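PDB 4C47: inner membrane lipoprotein SadB, which is required for proper surface expression of the trimeric autotransporter adhesin SadA and could take a direct part in its biogenesis as a homotrimeric lipoprotein of the inner membrane. Local coordinates for residues Thr73-Ser78 / Lys179-Gly184; His81-Asn86 / Gly94-Ile99; Asn104-His109 / Val173-Leu178; Asn126-Thr131 / Gln145-Thr150. One frame throughout, in Å; residues are numbered along the deposited sequence.

Overall arrangement
The four contacts lie in the globular C-terminal domain of SadB, a beta-sandwich that follows the long coiled-coil helix, and they illustrate how strand ladders build each sheet while side chains and loops join the sheets. Contacts 1 and 4 build one sheet, pairing its outermost strands 73-75 and 148-153 with the inner strands 180-186 and 124-130. Contact 2 is the hairpin edge of the other sheet, and touches contact 1 through Leu75 and Phe83. Contact 3 is the buried one of the four: a loop packs against strand 105-114, with one serine hydroxyl in place of a ladder. Contacts 1, 2 and 4 are partly buried ladders, largely apolar on the face between the sheets.

Contact 1 (Thr73-Ser78 / Lys179-Gly184); sequences TELDPS and KYLKIG
Two pairs of backbone hydrogen bonds tie Thr73 to Ile183 and Leu75 to Leu181, making strand 73-75 an antiparallel edge of one sheet of the beta-sandwich. In the first pair Ile183 N gives its hydrogen to Thr73 O over 2.9 Å, nearly straight at 168°. Between the two hydrogen-bonded pairs stands the non-hydrogen-bonded pair Glu74 and Lys182. On their face the Tyr180 hydroxyl donates to the Glu74 carboxylate, OH to OE2 at 2.4 Å, so short that the exact length is doubtful. OE2 lies in the ring plane at its edge, whereas the carboxylate is turned almost perpendicular to the ring, 84° between planes. Tyr180 is further held by an edge-to-face contact with Trp143. The aliphatic parts of Glu74 and Lys182 run alongside each other, CG to CG at 4.0 Å.

The face carrying Thr73, Leu75, Leu181 and Ile183 looks into the sandwich. There Leu75 CD1 rests on Leu181 CB at 3.7 Å, and Leu75 also meets Phe83 of the opposing sheet. Past the strand end, Asp76 forms an Asx turn with Ser78 N. Pro77 closes the apolar row, its CD lying 4.1 Å from Leu181 CB.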
loop_
_atom_site.group_PDB
_atom_site.type_symbol
_atom_site.label_atom_id
_atom_site.label_comp_id
_atom_site.label_asym_id
_atom_site.label_seq_id
_atom_site.Cartn_x
_atom_site.Cartn_y
_atom_site.Cartn_z
ATOM N N THR A 73 10.754 14.976 -4.175
ATOM C CA THR A 73 10.000 15.854 -5.060
ATOM C C THR A 73 10.561 15.768 -6.477
ATOM O O THR A 73 11.772 15.871 -6.683
ATOM C CB THR A 73 10.025 17.313 -4.561
ATOM O OG1 THR A 73 9.502 17.373 -3.227
ATOM C CG2 THR A 73 9.192 18.208 -5.473
ATOM N N GLU A 74 9.680 15.554 -7.449
ATOM C CA GLU A 74 10.088 15.472 -8.849
ATOM C C GLU A 74 9.547 16.659 -9.636
ATOM O O GLU A 74 8.386 17.040 -9.479
ATOM C CB GLU A 74 9.598 14.168 -9.486
ATOM C CG GLU A 74 10.238 12.905 -8.941
ATOM C CD GLU A 74 9.680 11.653 -9.590
ATOM O OE1 GLU A 74 8.520 11.293 -9.294
ATOM O OE2 GLU A 74 10.402 11.035 -10.401
ATOM N N LEU A 75 10.387 17.230 -10.494
ATOM C CA LEU A 75 10.010 18.414 -11.254
ATOM C C LEU A 75 10.764 18.541 -12.576
ATOM O O LEU A 75 11.817 17.933 -12.776
ATOM C CB LEU A 75 10.198 19.678 -10.405
ATOM C CG LEU A 75 11.557 19.914 -9.741
ATOM C CD1 LEU A 75 12.514 20.649 -10.665
ATOM C CD2 LEU A 75 11.394 20.674 -8.438
ATOM N N ASP A 76 10.195 19.330 -13.481
ATOM C CA ASP A 76 10.883 19.770 -14.682
ATOM C C ASP A 76 11.337 21.194 -14.400
ATOM O O ASP A 76 10.530 22.120 -14.433
ATOM C CB ASP A 76 9.932 19.736 -15.881
ATOM C CG ASP A 76 10.624 20.070 -17.199
ATOM O OD1 ASP A 76 11.767 20.574 -17.179
ATOM O OD2 ASP A 76 10.014 19.834 -18.262
ATOM N N PRO A 77 12.637 21.372 -14.114
ATOM C CA PRO A 77 13.189 22.668 -13.698
ATOM C C PRO A 77 13.047 23.753 -14.760
ATOM O O PRO A 77 13.205 24.932 -14.453
ATOM C CB PRO A 77 14.675 22.356 -13.447
ATOM C CG PRO A 77 14.952 21.128 -14.245
ATOM C CD PRO A 77 13.677 20.334 -14.213
ATOM N N SER A 78 12.748 23.358 -15.992
ATOM C CA SER A 78 12.572 24.315 -17.075
ATOM C C SER A 78 11.148 24.867 -17.085
ATOM O O SER A 78 10.877 25.905 -17.690
ATOM C CB SER A 78 12.886 23.655 -18.417
ATOM O OG SER A 78 12.021 22.559 -18.661
ATOM N N LYS A 179 15.524 18.416 -18.101
ATOM C CA LYS A 179 14.074 18.445 -17.927
ATOM C C LYS A 179 13.589 17.501 -16.831
ATOM O O LYS A 179 12.387 17.286 -16.675
ATOM C CB LYS A 179 13.362 18.140 -19.245
ATOM C CG LYS A 179 13.717 19.109 -20.355
ATOM C CD LYS A 179 12.758 19.003 -21.520
ATOM C CE LYS A 179 13.192 19.916 -22.650
ATOM N NZ LYS A 179 13.429 21.303 -22.166
ATOM N N TYR A 180 14.526 16.939 -16.073
ATOM C CA TYR A 180 14.165 16.078 -14.952
ATOM C C TYR A 180 15.054 16.322 -13.743
ATOM O O TYR A 180 16.278 16.199 -13.820
ATOM C CB TYR A 180 14.221 14.597 -15.337
ATOM C CG TYR A 180 13.815 13.679 -14.205
ATOM C CD1 TYR A 180 12.483 13.552 -13.837
ATOM C CD2 TYR A 180 14.763 12.948 -13.498
ATOM C CE1 TYR A 180 12.102 12.720 -12.803
ATOM C CE2 TYR A 180 14.392 12.113 -12.457
ATOM C CZ TYR A 180 13.059 12.004 -12.116
ATOM O OH TYR A 180 12.679 11.180 -11.084
ATOM N N LEU A 181 14.419 16.665 -12.629
ATOM C CA LEU A 181 15.112 16.820 -11.363
ATOM C C LEU A 181 14.309 16.176 -10.244
ATOM O O LEU A 181 13.137 16.483 -10.043
ATOM C CB LEU A 181 15.375 18.295 -11.055
ATOM C CG LEU A 181 16.092 18.574 -9.733
ATOM C CD1 LEU A 181 17.434 17.856 -9.678
ATOM C CD2 LEU A 181 16.270 20.070 -9.530
ATOM N N LYS A 182 14.960 15.266 -9.532
ATOM C CA LYS A 182 14.384 14.588 -8.389
ATOM C C LYS A 182 15.233 14.956 -7.185
ATOM O O LYS A 182 16.445 14.726 -7.175
ATOM C CB LYS A 182 14.434 13.079 -8.606
ATOM C CG LYS A 182 13.938 12.242 -7.444
ATOM C CD LYS A 182 14.372 10.795 -7.638
ATOM C CE LYS A 182 13.428 9.816 -6.974
ATOM N NZ LYS A 182 13.762 8.407 -7.341
ATOM N N ILE A 183 14.602 15.538 -6.174
ATOM C CA ILE A 183 15.337 15.991 -5.002
ATOM C C ILE A 183 14.682 15.557 -3.688
ATOM O O ILE A 183 13.480 15.740 -3.482
ATOM C CB ILE A 183 15.563 17.518 -5.037
ATOM C CG1 ILE A 183 16.328 17.977 -3.793
ATOM C CG2 ILE A 183 14.244 18.267 -5.180
ATOM C CD1 ILE A 183 16.765 19.421 -3.848
ATOM N N GLY A 184 15.489 14.966 -2.808
ATOM C CA GLY A 184 15.015 14.503 -1.518
ATOM C C GLY A 184 15.914 14.921 -0.367
ATOM O O GLY A 184 17.039 15.382 -0.572
#

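Contact 2 (His81-Asn86 / Gly94-Ile99); sequences HYFIIN and GRILSI
With chi1 at 67°, Phe83 swings its ring from between its own backbone N and carbonyl carbon across to Gly94, while His81, its CG opposite the backbone N (chi1 -172°), lays its imidazole alongside Arg95. The contact is part of a beta hairpin, strand 82-86 with strand 91-102, at the edge of one sheet of the sandwich; His81 lies just before the first strand. Phe83 and Gly94 are the hydrogen-bonded pair, Phe83 N to Gly94 O and Gly94 N to Phe83 O each 2.9 Å. Since Gly94 has no side chain, the phenyl ring can settle over its CA, which stands 4.0 Å from the ring centroid in a CH-pi contact. Ile96 meets the same ring at its edge, CG1 to Phe83 CE1 at 4.2 Å.

On the sheet face that carries Tyr82 and Arg95, the non-hydrogen-bonded pair, Arg95 CB lies over the His81 imidazole and also packs 3.8 Å from Tyr82 CD1. The arginine chain then extends away to a salt bridge with Asp111 and a cation-pi contact with Trp163. Tyr82 also reaches the second subunit, meeting its Phe192 edge-to-face. Beyond the paired residues, Ile96 N donates to His81 O at 3.0 Å.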
loop_
_atom_site.group_PDB
_atom_site.type_symbol
_atom_site.label_atom_id
_atom_site.label_comp_id
_atom_site.label_asym_id
_atom_site.label_seq_id
_atom_site.Cartn_x
_atom_site.Cartn_y
_atom_site.Cartn_z
ATOM N N HIS A 81 8.842 27.203 -11.201
ATOM C CA HIS A 81 9.426 28.208 -10.324
ATOM C C HIS A 81 9.393 27.718 -8.881
ATOM O O HIS A 81 10.435 27.428 -8.291
ATOM C CB HIS A 81 8.706 29.550 -10.443
ATOM C CG HIS A 81 9.389 30.661 -9.711
ATOM N ND1 HIS A 81 10.666 31.082 -10.021
ATOM C CD2 HIS A 81 8.983 31.431 -8.674
ATOM C CE1 HIS A 81 11.011 32.068 -9.214
ATOM N NE2 HIS A 81 10.006 32.299 -8.386
ATOM N N TYR A 82 8.187 27.625 -8.324
ATOM C CA TYR A 82 7.988 27.153 -6.953
ATOM C C TYR A 82 7.945 25.631 -6.889
ATOM O O TYR A 82 7.424 24.979 -7.795
ATOM C CB TYR A 82 6.673 27.698 -6.380
ATOM C CG TYR A 82 6.691 29.172 -6.032
ATOM C CD1 TYR A 82 7.794 29.750 -5.417
ATOM C CD2 TYR A 82 5.601 29.986 -6.320
ATOM C CE1 TYR A 82 7.810 31.097 -5.098
ATOM C CE2 TYR A 82 5.608 31.331 -6.010
ATOM C CZ TYR A 82 6.715 31.883 -5.397
ATOM O OH TYR A 82 6.729 33.224 -5.087
ATOM N N PHE A 83 8.488 25.071 -5.813
ATOM C CA PHE A 83 8.307 23.655 -5.503
ATOM C C PHE A 83 8.413 23.406 -3.996
ATOM O O PHE A 83 8.940 24.232 -3.260
ATOM C CB PHE A 83 9.306 22.778 -6.273
ATOM C CG PHE A 83 10.740 22.959 -5.851
ATOM C CD1 PHE A 83 11.543 23.904 -6.470
ATOM C CD2 PHE A 83 11.289 22.171 -4.851
ATOM C CE1 PHE A 83 12.861 24.068 -6.094
ATOM C CE2 PHE A 83 12.609 22.329 -4.465
ATOM C CZ PHE A 83 13.398 23.281 -5.088
ATOM N N ILE A 84 7.906 22.265 -3.544
ATOM C CA ILE A 84 7.908 21.939 -2.127
ATOM C C ILE A 84 8.563 20.584 -1.879
ATOM O O ILE A 84 8.311 19.621 -2.605
ATOM C CB ILE A 84 6.468 21.910 -1.553
ATOM C CG1 ILE A 84 5.811 23.290 -1.646
ATOM C CG2 ILE A 84 6.469 21.429 -0.111
ATOM C CD1 ILE A 84 6.239 24.254 -0.567
ATOM N N ILE A 85 9.416 20.522 -0.861
ATOM C CA ILE A 85 9.949 19.254 -0.379
ATOM C C ILE A 85 9.461 19.009 1.045
ATOM O O ILE A 85 9.710 19.813 1.942
ATOM C CB ILE A 85 11.488 19.230 -0.384
ATOM C CG1 ILE A 85 12.035 19.605 -1.761
ATOM C CG2 ILE A 85 11.992 17.862 0.039
ATOM C CD1 ILE A 85 13.553 19.717 -1.797
ATOM N N ASN A 86 8.766 17.898 1.251
ATOM C CA ASN A 86 8.190 17.584 2.555
ATOM C C ASN A 86 8.214 16.081 2.797
ATOM O O ASN A 86 7.562 15.322 2.079
ATOM C CB ASN A 86 6.757 18.132 2.646
ATOM C CG ASN A 86 6.154 18.000 4.042
ATOM O OD1 ASN A 86 6.420 17.043 4.770
ATOM N ND2 ASN A 86 5.329 18.967 4.414
ATOM N N GLY A 94 10.991 25.992 -2.289
ATOM C CA GLY A 94 12.089 26.399 -3.138
ATOM C C GLY A 94 11.610 27.186 -4.337
ATOM O O GLY A 94 10.537 26.916 -4.878
ATOM N N ARG A 95 12.403 28.171 -4.748
ATOM C CA ARG A 95 12.094 28.941 -5.947
ATOM C C ARG A 95 13.318 29.011 -6.857
ATOM O O ARG A 95 14.418 29.357 -6.418
ATOM C CB ARG A 95 11.588 30.344 -5.590
ATOM C CG ARG A 95 12.567 31.191 -4.783
ATOM C CD ARG A 95 11.918 32.465 -4.262
ATOM N NE ARG A 95 12.896 33.336 -3.616
ATOM C CZ ARG A 95 12.593 34.422 -2.914
ATOM N NH1 ARG A 95 11.329 34.785 -2.750
ATOM N NH2 ARG A 95 13.563 35.142 -2.370
ATOM N N ILE A 96 13.121 28.661 -8.125
ATOM C CA ILE A 96 14.216 28.629 -9.085
ATOM C C ILE A 96 14.456 30.013 -9.684
ATOM O O ILE A 96 13.584 30.577 -10.342
ATOM C CB ILE A 96 13.950 27.612 -10.211
ATOM C CG1 ILE A 96 13.782 26.208 -9.628
ATOM C CG2 ILE A 96 15.082 27.640 -11.217
ATOM C CD1 ILE A 96 13.629 25.129 -10.674
ATOM N N LEU A 97 15.644 30.556 -9.443
ATOM C CA LEU A 97 15.999 31.876 -9.950
ATOM C C LEU A 97 16.482 31.798 -11.394
ATOM O O LEU A 97 16.048 32.580 -12.242
ATOM C CB LEU A 97 17.067 32.519 -9.064
ATOM C CG LEU A 97 16.726 32.603 -7.575
ATOM C CD1 LEU A 97 17.909 33.134 -6.783
ATOM C CD2 LEU A 97 15.491 33.464 -7.349
ATOM N N SER A 98 17.376 30.851 -11.672
ATOM C CA SER A 98 17.913 30.688 -13.018
ATOM C C SER A 98 18.614 29.350 -13.215
ATOM O O SER A 98 19.111 28.748 -12.263
ATOM C CB SER A 98 18.889 31.817 -13.351
ATOM O OG SER A 98 20.034 31.763 -12.523
ATOM N N ILE A 99 18.641 28.892 -14.461
ATOM C CA ILE A 99 19.446 27.742 -14.841
ATOM C C ILE A 99 20.578 28.217 -15.748
ATOM O O ILE A 99 20.332 28.809 -16.800
ATOM C CB ILE A 99 18.615 26.655 -15.554
ATOM C CG1 ILE A 99 17.800 25.844 -14.542
ATOM C CG2 ILE A 99 19.527 25.712 -16.313
ATOM C CD1 ILE A 99 16.411 26.374 -14.303
#

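Contact 3 (Asn104-His109 / Val173-Leu178); sequences NGSVIH and VSPNNL
Ser106 points from strand 105-114 into the loop that follows strand 164-171, and its short side chain carries the contact. Its CB packs on a methyl of Leu178, 3.9 Å from CD2. One bond further, OG sits opposite the carbonyl carbon and beside the backbone N (chi1 -52°), which turns the hydroxyl to the loop backbone. Ser106 OG donates to Val173 O at 2.5 Å, a length too short to be taken as exact. Ser106 OG also lies 3.2 Å from Pro175 CD and beside Pro175 N, which as a proline nitrogen has no hydrogen to offer. The hydroxyl is therefore wedged between a carbonyl and the pyrrolidine ring.

Two residues along the strand, Ile108 continues this inward-facing row. Its CD1 reaches Leu178 CD2 at 3.9 Å, the two side chains slanting across each other; the Leu178 side chain also meets Trp129, while its carbonyl lies against Pro77. The loop itself turns back at Ser174, whose carbonyl accepts a hydrogen bond from Asn177 N at 2.9 Å.

Here strand pairing stops and the chain crosses from one sheet of the beta-sandwich to the other. A peptide carbonyl beyond the end of the ladder thus finds its donor in a side chain, while Ile108 and Leu178 pack beside it in the buried interior.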
loop_
_atom_site.group_PDB
_atom_site.type_symbol
_atom_site.label_atom_id
_atom_site.label_comp_id
_atom_site.label_asym_id
_atom_site.label_seq_id
_atom_site.Cartn_x
_atom_site.Cartn_y
_atom_site.Cartn_z
ATOM N N ASN A 104 30.124 21.318 -19.598
ATOM C CA ASN A 104 29.483 20.004 -19.655
ATOM C C ASN A 104 28.346 19.821 -18.645
ATOM O O ASN A 104 27.992 18.698 -18.296
ATOM C CB ASN A 104 30.529 18.890 -19.504
ATOM C CG ASN A 104 30.008 17.533 -19.935
ATOM O OD1 ASN A 104 29.105 17.438 -20.767
ATOM N ND2 ASN A 104 30.567 16.473 -19.361
ATOM N N GLY A 105 27.762 20.919 -18.179
ATOM C CA GLY A 105 26.694 20.813 -17.205
ATOM C C GLY A 105 25.827 22.042 -17.049
ATOM O O GLY A 105 25.994 23.039 -17.751
ATOM N N SER A 106 24.885 21.957 -16.115
ATOM C CA SER A 106 24.028 23.081 -15.778
ATOM C C SER A 106 24.251 23.477 -14.331
ATOM O O SER A 106 24.683 22.668 -13.512
ATOM C CB SER A 106 22.559 22.715 -15.974
ATOM O OG SER A 106 22.345 22.181 -17.264
ATOM N N VAL A 107 23.956 24.729 -14.019
ATOM C CA VAL A 107 23.966 25.174 -12.639
ATOM C C VAL A 107 22.633 25.833 -12.336
ATOM O O VAL A 107 22.199 26.737 -13.048
ATOM C CB VAL A 107 25.143 26.123 -12.349
ATOM C CG1 VAL A 107 24.849 26.997 -11.145
ATOM C CG2 VAL A 107 26.413 25.320 -12.128
ATOM N N ILE A 108 21.969 25.349 -11.293
ATOM C CA ILE A 108 20.696 25.914 -10.882
ATOM C C ILE A 108 20.877 26.801 -9.665
ATOM O O ILE A 108 21.269 26.331 -8.596
ATOM C CB ILE A 108 19.676 24.821 -10.530
ATOM C CG1 ILE A 108 19.499 23.854 -11.701
ATOM C CG2 ILE A 108 18.346 25.449 -10.133
ATOM C CD1 ILE A 108 18.498 22.754 -11.428
ATOM N N HIS A 109 20.597 28.087 -9.833
ATOM C CA HIS A 109 20.579 29.006 -8.706
ATOM C C HIS A 109 19.157 29.088 -8.191
ATOM O O HIS A 109 18.240 29.408 -8.943
ATOM C CB HIS A 109 21.067 30.391 -9.129
ATOM C CG HIS A 109 22.467 30.402 -9.652
ATOM N ND1 HIS A 109 23.559 30.648 -8.848
ATOM C CD2 HIS A 109 22.956 30.184 -10.896
ATOM C CE1 HIS A 109 24.659 30.587 -9.575
ATOM N NE2 HIS A 109 24.323 30.309 -10.821
ATOM N N VAL A 173 24.629 17.387 -18.007
ATOM C CA VAL A 173 23.444 17.788 -18.764
ATOM C C VAL A 173 23.353 19.298 -18.992
ATOM O O VAL A 173 23.426 20.082 -18.044
ATOM C CB VAL A 173 22.148 17.308 -18.079
ATOM C CG1 VAL A 173 20.938 17.817 -18.828
ATOM C CG2 VAL A 173 22.116 15.791 -18.001
ATOM N N SER A 174 23.190 19.695 -20.253
ATOM C CA SER A 174 23.010 21.100 -20.614
ATOM C C SER A 174 21.620 21.593 -20.207
ATOM O O SER A 174 20.689 20.790 -20.106
ATOM C CB SER A 174 23.211 21.283 -22.123
ATOM O OG SER A 174 22.153 20.684 -22.856
ATOM N N PRO A 175 21.478 22.911 -19.969
ATOM C CA PRO A 175 20.204 23.511 -19.552
ATOM C C PRO A 175 19.000 23.134 -20.422
ATOM O O PRO A 175 17.932 22.840 -19.883
ATOM C CB PRO A 175 20.485 25.009 -19.659
ATOM C CG PRO A 175 21.936 25.123 -19.354
ATOM C CD PRO A 175 22.568 23.906 -19.985
ATOM N N ASN A 176 19.167 23.142 -21.741
ATOM C CA ASN A 176 18.063 22.821 -22.641
ATOM C C ASN A 176 17.695 21.334 -22.649
ATOM O O ASN A 176 16.632 20.952 -23.136
ATOM C CB ASN A 176 18.353 23.323 -24.060
ATOM C CG ASN A 176 19.768 23.014 -24.512
ATOM O OD1 ASN A 176 20.724 23.661 -24.083
ATOM N ND2 ASN A 176 19.908 22.026 -25.391
ATOM N N ASN A 177 18.574 20.501 -22.100
ATOM C CA ASN A 177 18.292 19.075 -21.970
ATOM C C ASN A 177 17.829 18.721 -20.561
ATOM O O ASN A 177 17.232 17.668 -20.341
ATOM C CB ASN A 177 19.521 18.240 -22.335
ATOM C CG ASN A 177 19.921 18.392 -23.788
ATOM O OD1 ASN A 177 21.063 18.731 -24.095
ATOM N ND2 ASN A 177 18.982 18.135 -24.691
ATOM N N LEU A 178 18.115 19.606 -19.612
ATOM C CA LEU A 178 17.749 19.387 -18.219
ATOM C C LEU A 178 16.245 19.530 -18.018
ATOM O O LEU A 178 15.745 20.632 -17.792
ATOM C CB LEU A 178 18.498 20.368 -17.313
ATOM C CG LEU A 178 18.294 20.223 -15.804
ATOM C CD1 LEU A 178 18.819 18.880 -15.328
ATOM C CD2 LEU A 178 18.972 21.364 -15.061
#

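Contact 4 (Asn126-Thr131 / Gln145-Thr150); sequences NMTWGT and QLLLNT
In the four-stranded antiparallel sheet of the beta-sandwich, strand 148-153, which follows helix 140-146 in the chain, forms an outer edge, and this contact zips it onto strand 124-130. Met127 with Thr150 and Trp129 with Leu148 are the hydrogen-bonded pairs; Thr128 and Asn149 form the non-hydrogen-bonded pair between them. The shortest of the four backbone bonds runs from Trp129 N to Leu148 O, 2.8 Å.

Trp129 dominates the face turned to the other sheet. A chi1 of 65° places its CG between the backbone N and carbonyl carbon and carries the indole across to the neighbouring strand. Leu148 CB then lies over the five-membered ring, 3.9 Å from its centroid and 25° off the normal, a CH-pi contact. Leu148 O sits above the same aromatic system near its rim, 3.2 Å from Trp129 CE3. Thr150 comes in at the edge of the six-membered ring, its CG2 3.6 Å from CZ3 of Trp129. Met127 curls alongside, with CE 3.8 Å from Thr150 CG2. The indole NE1 is hydrogen-bonded to Lys171 O, so the ring is fixed at its polar corner as well as by packing.

On the reverse face Thr128 CG2 meets Leu147 CB at 3.8 Å, the two side chains nearly at right angles. Leu147 CD2 reaches over to the Trp129 carbonyl, close to Gly130, and Leu147 also touches Tyr180.

Backbone bonds thus set the register, while the indole, its single polar group satisfied, can lie buried and link the edge strand to the sandwich interior.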
loop_
_atom_site.group_PDB
_atom_site.type_symbol
_atom_site.label_atom_id
_atom_site.label_comp_id
_atom_site.label_asym_id
_atom_site.label_seq_id
_atom_site.Cartn_x
_atom_site.Cartn_y
_atom_site.Cartn_z
ATOM N N ASN A 126 19.640 14.478 -1.523
ATOM C CA ASN A 126 19.803 13.449 -2.540
ATOM C C ASN A 126 19.244 13.971 -3.854
ATOM O O ASN A 126 18.085 14.376 -3.921
ATOM C CB ASN A 126 19.100 12.156 -2.126
ATOM C CG ASN A 126 19.750 11.503 -0.920
ATOM O OD1 ASN A 126 20.954 11.635 -0.705
ATOM N ND2 ASN A 126 18.956 10.790 -0.130
ATOM N N MET A 127 20.071 13.990 -4.894
ATOM C CA MET A 127 19.644 14.559 -6.167
ATOM C C MET A 127 19.893 13.639 -7.355
ATOM O O MET A 127 20.946 13.009 -7.461
ATOM C CB MET A 127 20.312 15.914 -6.407
ATOM C CG MET A 127 19.886 16.989 -5.426
ATOM S SD MET A 127 20.675 18.566 -5.772
ATOM C CE MET A 127 22.394 18.067 -5.833
ATOM N N THR A 128 18.904 13.572 -8.241
ATOM C CA THR A 128 19.006 12.804 -9.475
ATOM C C THR A 128 18.493 13.679 -10.605
ATOM O O THR A 128 17.459 14.314 -10.464
ATOM C CB THR A 128 18.160 11.520 -9.405
ATOM O OG1 THR A 128 18.567 10.741 -8.272
ATOM C CG2 THR A 128 18.327 10.694 -10.677
ATOM N N TRP A 129 19.203 13.729 -11.724
ATOM C CA TRP A 129 18.792 14.634 -12.790
ATOM C C TRP A 129 19.094 14.111 -14.182
ATOM O O TRP A 129 19.926 13.219 -14.361
ATOM C CB TRP A 129 19.436 16.012 -12.611
ATOM C CG TRP A 129 20.923 16.001 -12.735
ATOM C CD1 TRP A 129 21.653 16.314 -13.840
ATOM C CD2 TRP A 129 21.867 15.653 -11.716
ATOM N NE1 TRP A 129 23.000 16.186 -13.576
ATOM C CE2 TRP A 129 23.156 15.781 -12.276
ATOM C CE3 TRP A 129 21.749 15.247 -10.381
ATOM C CZ2 TRP A 129 24.314 15.518 -11.551
ATOM C CZ3 TRP A 129 22.907 14.986 -9.664
ATOM C CH2 TRP A 129 24.167 15.122 -10.251
ATOM N N GLY A 130 18.412 14.674 -15.174
ATOM C CA GLY A 130 18.678 14.304 -16.550
ATOM C C GLY A 130 17.592 14.713 -17.517
ATOM O O GLY A 130 16.846 15.665 -17.275
ATOM N N THR A 131 17.505 13.977 -18.619
ATOM C CA THR A 131 16.549 14.273 -19.675
ATOM C C THR A 131 15.125 13.990 -19.219
ATOM O O THR A 131 14.909 13.428 -18.144
ATOM C CB THR A 131 16.839 13.439 -20.929
ATOM O OG1 THR A 131 16.250 12.140 -20.789
ATOM C CG2 THR A 131 18.342 13.297 -21.130
ATOM N N GLN A 145 19.292 4.253 -16.252
ATOM C CA GLN A 145 20.733 4.050 -16.382
ATOM C C GLN A 145 21.451 5.319 -16.843
ATOM O O GLN A 145 22.631 5.515 -16.544
ATOM C CB GLN A 145 21.047 2.888 -17.332
ATOM C CG GLN A 145 20.727 1.515 -16.763
ATOM C CD GLN A 145 21.242 0.385 -17.639
ATOM O OE1 GLN A 145 21.976 0.612 -18.602
ATOM N NE2 GLN A 145 20.857 -0.840 -17.306
ATOM N N LEU A 146 20.742 6.180 -17.567
ATOM C CA LEU A 146 21.344 7.426 -18.035
ATOM C C LEU A 146 21.248 8.565 -17.017
ATOM O O LEU A 146 21.907 9.595 -17.163
ATOM C CB LEU A 146 20.739 7.845 -19.377
ATOM C CG LEU A 146 21.255 7.044 -20.574
ATOM C CD1 LEU A 146 20.513 7.410 -21.853
ATOM C CD2 LEU A 146 22.754 7.256 -20.744
ATOM N N LEU A 147 20.438 8.372 -15.982
ATOM C CA LEU A 147 20.251 9.399 -14.960
ATOM C C LEU A 147 21.512 9.646 -14.137
ATOM O O LEU A 147 22.233 8.709 -13.792
ATOM C CB LEU A 147 19.086 9.037 -14.033
ATOM C CG LEU A 147 17.673 9.179 -14.604
ATOM C CD1 LEU A 147 16.640 8.736 -13.581
ATOM C CD2 LEU A 147 17.407 10.608 -15.051
ATOM N N LEU A 148 21.768 10.912 -13.823
ATOM C CA LEU A 148 22.917 11.284 -13.007
ATOM C C LEU A 148 22.494 11.579 -11.572
ATOM O O LEU A 148 21.441 12.168 -11.337
ATOM C CB LEU A 148 23.629 12.489 -13.620
ATOM C CG LEU A 148 24.307 12.211 -14.961
ATOM C CD1 LEU A 148 23.897 13.232 -16.006
ATOM C CD2 LEU A 148 25.814 12.197 -14.785
ATOM N N ASN A 149 23.313 11.159 -10.612
ATOM C CA ASN A 149 22.965 11.323 -9.205
ATOM C C ASN A 149 24.131 11.791 -8.341
ATOM O O ASN A 149 25.293 11.536 -8.661
ATOM C CB ASN A 149 22.388 10.022 -8.637
ATOM C CG ASN A 149 23.340 9.329 -7.680
ATOM O OD1 ASN A 149 24.268 8.638 -8.099
ATOM N ND2 ASN A 149 23.111 9.512 -6.382
ATOM N N THR A 150 23.807 12.476 -7.247
ATOM C CA THR A 150 24.809 12.900 -6.273
ATOM C C THR A 150 24.162 13.333 -4.961
ATOM O O THR A 150 22.964 13.624 -4.911
ATOM C CB THR A 150 25.679 14.060 -6.805
ATOM O OG1 THR A 150 26.871 14.170 -6.017
ATOM C CG2 THR A 150 24.914 15.376 -6.755
#